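Local structure of putative protein-disulfide isomerase (Pseudomonas syringae pv. tomato, 3GN3) at residues L71-L76 with E81-V86; R118-R121 with L127-A130. The protein is a putative protein-disulfide isomerase of the DsbA family, probably a thiol-disulfide oxidoreductase, although its function remains unestablished. All coordinates share one frame; numbering follows the deposited sequence.

Interaction 1: residues L71-L76 with E81-V86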
loop_
_atom_site.group_PDB
_atom_site.type_symbol
_atom_site.label_atom_id
_atom_site.label_comp_id
_atom_site.label_asym_id
_atom_site.label_seq_id
_atom_site.Cartn_x
_atom_site.Cartn_y
_atom_site.Cartn_z
ATOM N N LEU A 71 9.816 -19.254 -12.456
ATOM C CA LEU A 71 9.366 -18.481 -13.593
ATOM C C LEU A 71 10.066 -18.926 -14.883
ATOM O O LEU A 71 9.487 -18.807 -15.971
ATOM C CB LEU A 71 9.516 -16.986 -13.320
ATOM C CG LEU A 71 8.458 -16.506 -12.324
ATOM C CD1 LEU A 71 8.780 -15.112 -11.734
ATOM C CD2 LEU A 71 7.071 -16.540 -12.949
ATOM N N ALA A 72 11.291 -19.439 -14.750
ATOM C CA ALA A 72 12.001 -20.083 -15.862
ATOM C C ALA A 72 11.236 -21.311 -16.358
ATOM O O ALA A 72 11.051 -21.471 -17.561
ATOM C CB ALA A 72 13.448 -20.463 -15.468
ATOM N N ALA A 73 10.798 -22.166 -15.431
ATOM C CA ALA A 73 9.975 -23.341 -15.761
ATOM C C ALA A 73 8.711 -22.962 -16.526
ATOM O O ALA A 73 8.317 -23.656 -17.449
ATOM C CB ALA A 73 9.626 -24.124 -14.511
ATOM N N ALA A 74 8.089 -21.848 -16.160
ATOM C CA ALA A 74 6.863 -21.426 -16.820
ATOM C C ALA A 74 7.078 -21.098 -18.279
ATOM O O ALA A 74 6.095 -20.891 -18.981
ATOM C CB ALA A 74 6.227 -20.244 -16.109
ATOM N N THR A 75 8.341 -21.016 -18.721
ATOM C CA THR A 75 8.666 -20.687 -20.130
ATOM C C THR A 75 8.906 -21.923 -20.994
ATOM O O THR A 75 8.823 -21.823 -22.207
ATOM C CB THR A 75 9.888 -19.710 -20.317
ATOM O OG1 THR A 75 11.100 -20.330 -19.837
ATOM C CG2 THR A 75 9.656 -18.353 -19.625
ATOM N N LEU A 76 9.225 -23.062 -20.372
ATOM C CA LEU A 76 9.260 -24.372 -21.028
ATOM C C LEU A 76 7.917 -24.751 -21.687
ATOM O O LEU A 76 6.897 -24.078 -21.474
ATOM C CB LEU A 76 9.621 -25.430 -19.999
ATOM C CG LEU A 76 10.893 -25.182 -19.197
ATOM C CD1 LEU A 76 11.191 -26.342 -18.234
ATOM C CD2 LEU A 76 12.077 -24.928 -20.134
ATOM N N GLU A 81 2.425 -26.047 -15.565
ATOM C CA GLU A 81 2.586 -27.388 -15.010
ATOM C C GLU A 81 4.035 -27.671 -14.633
ATOM O O GLU A 81 4.294 -28.344 -13.629
ATOM C CB GLU A 81 2.048 -28.457 -15.956
ATOM C CG GLU A 81 0.572 -28.295 -16.300
ATOM C CD GLU A 81 -0.350 -28.148 -15.071
ATOM O OE1 GLU A 81 -0.049 -28.717 -13.988
ATOM O OE2 GLU A 81 -1.393 -27.465 -15.192
ATOM N N SER A 82 4.968 -27.135 -15.430
ATOM C CA SER A 82 6.413 -27.250 -15.163
ATOM C C SER A 82 6.835 -26.348 -14.014
ATOM O O SER A 82 7.631 -26.758 -13.171
ATOM C CB SER A 82 7.234 -26.927 -16.414
ATOM O OG SER A 82 6.893 -27.819 -17.456
ATOM N N ALA A 83 6.287 -25.133 -13.979
ATOM C CA ALA A 83 6.452 -24.256 -12.817
ATOM C C ALA A 83 5.910 -24.954 -11.558
ATOM O O ALA A 83 6.571 -24.960 -10.503
ATOM C CB ALA A 83 5.765 -22.920 -13.046
ATOM N N LYS A 84 4.732 -25.571 -11.685
ATOM C CA LYS A 84 4.143 -26.305 -10.573
ATOM C C LYS A 84 5.047 -27.475 -10.146
ATOM O O LYS A 84 5.291 -27.677 -8.948
ATOM C CB LYS A 84 2.730 -26.757 -10.924
ATOM C CG LYS A 84 1.994 -27.431 -9.781
ATOM C CD LYS A 84 0.856 -28.314 -10.316
ATOM C CE LYS A 84 0.281 -29.217 -9.209
ATOM N NZ LYS A 84 -0.341 -30.432 -9.803
ATOM N N ALA A 85 5.576 -28.210 -11.122
ATOM C CA ALA A 85 6.589 -29.234 -10.854
ATOM C C ALA A 85 7.760 -28.685 -10.017
ATOM O O ALA A 85 8.149 -29.292 -8.992
ATOM C CB ALA A 85 7.082 -29.837 -12.151
ATOM N N VAL A 86 8.305 -27.529 -10.424
ATOM C CA VAL A 86 9.408 -26.895 -9.671
ATOM C C VAL A 86 9.001 -26.499 -8.240
ATOM O O VAL A 86 9.748 -26.790 -7.284
ATOM C CB VAL A 86 10.081 -25.681 -10.421
ATOM C CG1 VAL A 86 11.052 -24.928 -9.475
ATOM C CG2 VAL A 86 10.810 -26.151 -11.696
#
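The methyl of Ala73 lies over one face of the Ser82-Ala83 peptide and between its polar edge atoms: CB is 3.5 Å from Ala83 N and 3.6 Å from Ser82 O. This is the turn end of a helical hairpin in which helix 63-73 and helix 79-92, joined by a short loop, meet mainly through small residues, alanine and serine, and the closest CA atoms, of Ala73 and Ala83, are 4.7 Å apart. The fit is reciprocal, since Ser82 CB rests 3.6 Å from Ala73 O while Ala83 CB faces Ala74, 4.0 Å from its N and 4.1 Å from its CB. Deeper in, Val86 holds CG1 anti to its backbone N (chi1 170°), which places CG2 beside that N and lets it reach Ala73 CB at 3.7 Å; Leu127 and Ile119 pack on the same valine. Ala73 to Leu76 form a type I turn, within which Thr75 N hydrogen-bonds to Ala72 O. The turn points Leu76 back toward helix 79-92, but the approach is loose, with Leu76 CD1 stopping 4.4 Å from Ser82 CB.

Interaction 2: residues R118-R121 with L127-A130; sequences RIER and LAEA
Glu120 and the start of helix 128-132 are joined by two hydrogen bonds that end on one oxygen. Glu120 OE1 accepts from Leu127 N at 2.8 Å and from Ala128 N at 3.0 Å. Both bonds are nearly straight, with N-H...O angles of at least 166°, so consecutive amides converge on the same atom. They use it differently: Leu127 N meets the anti lone pair, the one turned away from the other carboxylate oxygen, whereas Ala128 N approaches on the anti side but 33° out of the carboxylate plane. Glu120 holds its CG beside its backbone N (chi1 -81°) and runs extended from there, which carries the carboxylate to the amides of Leu127 and Ala128. Amides at and just before the first turn of a helix gather partial positive charge, which would be expected to favour the ionised glutamate.

The apolar contacts lie beneath this polar link. Glu120 CG passes 4.0 Å from Leu127 CB, the two side chains sliding by in opposite directions, so the aliphatic part of the glutamate also packs. Further inward, Ile119 crosses Leu127 at about a right angle and its CG2 branch touches Leu127 CD1 at 3.5 Å. Ile66, Cys69 and Val90 close around Ile119, and Leu76 adds to the surroundings of Leu127.

Together, the carboxylate bound to the amides of Leu127 and Ala128 and the buried Ile-Leu pair join consecutive helices 112-123 and 128-132 across their short connecting loop, consistent with the all-helical domain inserted into the thioredoxin fold of DsbA-family proteins.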
loop_
_atom_site.group_PDB
_atom_site.type_symbol
_atom_site.label_atom_id
_atom_site.label_comp_id
_atom_site.label_asym_id
_atom_site.label_seq_id
_atom_site.Cartn_x
_atom_site.Cartn_y
_atom_site.Cartn_z
ATOM N N ARG A 118 20.041 -28.844 -8.186
ATOM C CA ARG A 118 19.187 -29.475 -7.177
ATOM C C ARG A 118 17.692 -29.493 -7.562
ATOM O O ARG A 118 17.019 -30.531 -7.466
ATOM C CB ARG A 118 19.379 -28.756 -5.845
ATOM C CG ARG A 118 18.838 -29.499 -4.644
ATOM C CD ARG A 118 19.956 -29.961 -3.778
ATOM N NE ARG A 118 20.132 -29.145 -2.579
ATOM C CZ ARG A 118 21.110 -28.270 -2.383
ATOM N NH1 ARG A 118 22.016 -28.047 -3.317
ATOM N NH2 ARG A 118 21.181 -27.604 -1.247
ATOM N N ILE A 119 17.176 -28.351 -8.004
ATOM C CA ILE A 119 15.801 -28.272 -8.486
ATOM C C ILE A 119 15.620 -29.088 -9.768
ATOM O O ILE A 119 14.575 -29.720 -9.981
ATOM C CB ILE A 119 15.380 -26.804 -8.721
ATOM C CG1 ILE A 119 15.415 -26.025 -7.397
ATOM C CG2 ILE A 119 14.027 -26.731 -9.430
ATOM C CD1 ILE A 119 15.107 -24.552 -7.548
ATOM N N GLU A 120 16.636 -29.079 -10.628
ATOM C CA GLU A 120 16.609 -29.896 -11.838
ATOM C C GLU A 120 16.485 -31.381 -11.517
ATOM O O GLU A 120 15.607 -32.049 -12.064
ATOM C CB GLU A 120 17.829 -29.624 -12.702
ATOM C CG GLU A 120 17.687 -28.371 -13.541
ATOM C CD GLU A 120 18.973 -27.996 -14.216
ATOM O OE1 GLU A 120 18.915 -27.287 -15.249
ATOM O OE2 GLU A 120 20.034 -28.423 -13.704
ATOM N N ARG A 121 17.330 -31.868 -10.608
ATOM C CA ARG A 121 17.277 -33.250 -10.122
ATOM C C ARG A 121 15.865 -33.649 -9.710
ATOM O O ARG A 121 15.259 -34.574 -10.284
ATOM C CB ARG A 121 18.155 -33.404 -8.885
ATOM C CG ARG A 121 19.148 -34.514 -8.966
ATOM C CD ARG A 121 20.512 -33.914 -9.227
ATOM N NE ARG A 121 20.991 -33.235 -8.018
ATOM C CZ ARG A 121 22.034 -32.409 -7.958
ATOM N NH1 ARG A 121 22.741 -32.126 -9.053
ATOM N NH2 ARG A 121 22.362 -31.863 -6.795
ATOM N N LEU A 127 16.593 -26.562 -16.536
ATOM C CA LEU A 127 16.221 -25.176 -16.234
ATOM C C LEU A 127 17.292 -24.139 -16.558
ATOM O O LEU A 127 16.954 -23.013 -16.955
ATOM C CB LEU A 127 15.803 -25.043 -14.768
ATOM C CG LEU A 127 14.571 -25.839 -14.359
ATOM C CD1 LEU A 127 14.475 -25.904 -12.848
ATOM C CD2 LEU A 127 13.294 -25.275 -14.986
ATOM N N ALA A 128 18.560 -24.529 -16.378
ATOM C CA ALA A 128 19.717 -23.645 -16.561
ATOM C C ALA A 128 19.583 -22.748 -17.776
ATOM O O ALA A 128 19.665 -21.524 -17.657
ATOM C CB ALA A 128 21.031 -24.432 -16.615
ATOM N N GLU A 129 19.361 -23.329 -18.943
ATOM C CA GLU A 129 19.286 -22.497 -20.128
ATOM C C GLU A 129 18.200 -21.446 -19.982
ATOM O O GLU A 129 18.482 -20.260 -20.127
ATOM C CB GLU A 129 19.084 -23.307 -21.400
ATOM C CG GLU A 129 19.196 -22.423 -22.627
ATOM C CD GLU A 129 18.975 -23.169 -23.929
ATOM O OE1 GLU A 129 19.388 -24.360 -24.025
ATOM O OE2 GLU A 129 18.400 -22.551 -24.864
ATOM N N ALA A 130 16.979 -21.887 -19.668
ATOM C CA ALA A 130 15.831 -20.998 -19.501
ATOM C C ALA A 130 16.063 -19.939 -18.419
ATOM O O ALA A 130 15.637 -18.793 -18.563
ATOM C CB ALA A 130 14.574 -21.802 -19.210
#

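How the interactions relate
Both interactions close short helix-to-helix connections in the same helical part of the chain, in series and with centres about 10 Å apart. Interaction 1 is the more buried: four of its six touching residues are buried, against two of four in interaction 2. The chemistry differs accordingly: small side chains and backbone pack closely in interaction 1, whereas interaction 2 pairs an apolar inner layer with a carboxylate-to-amide link from the partly exposed Glu120. They share a core through the branches of Val86, whose CG1 is 3.5 Å from Ile119 CG2 and whose CG2 is 3.8 Å from Leu127 CD1. Leu127 CD2 also meets Ala73 CB at 3.9 Å, so all four segments meet around Val86 and Leu127.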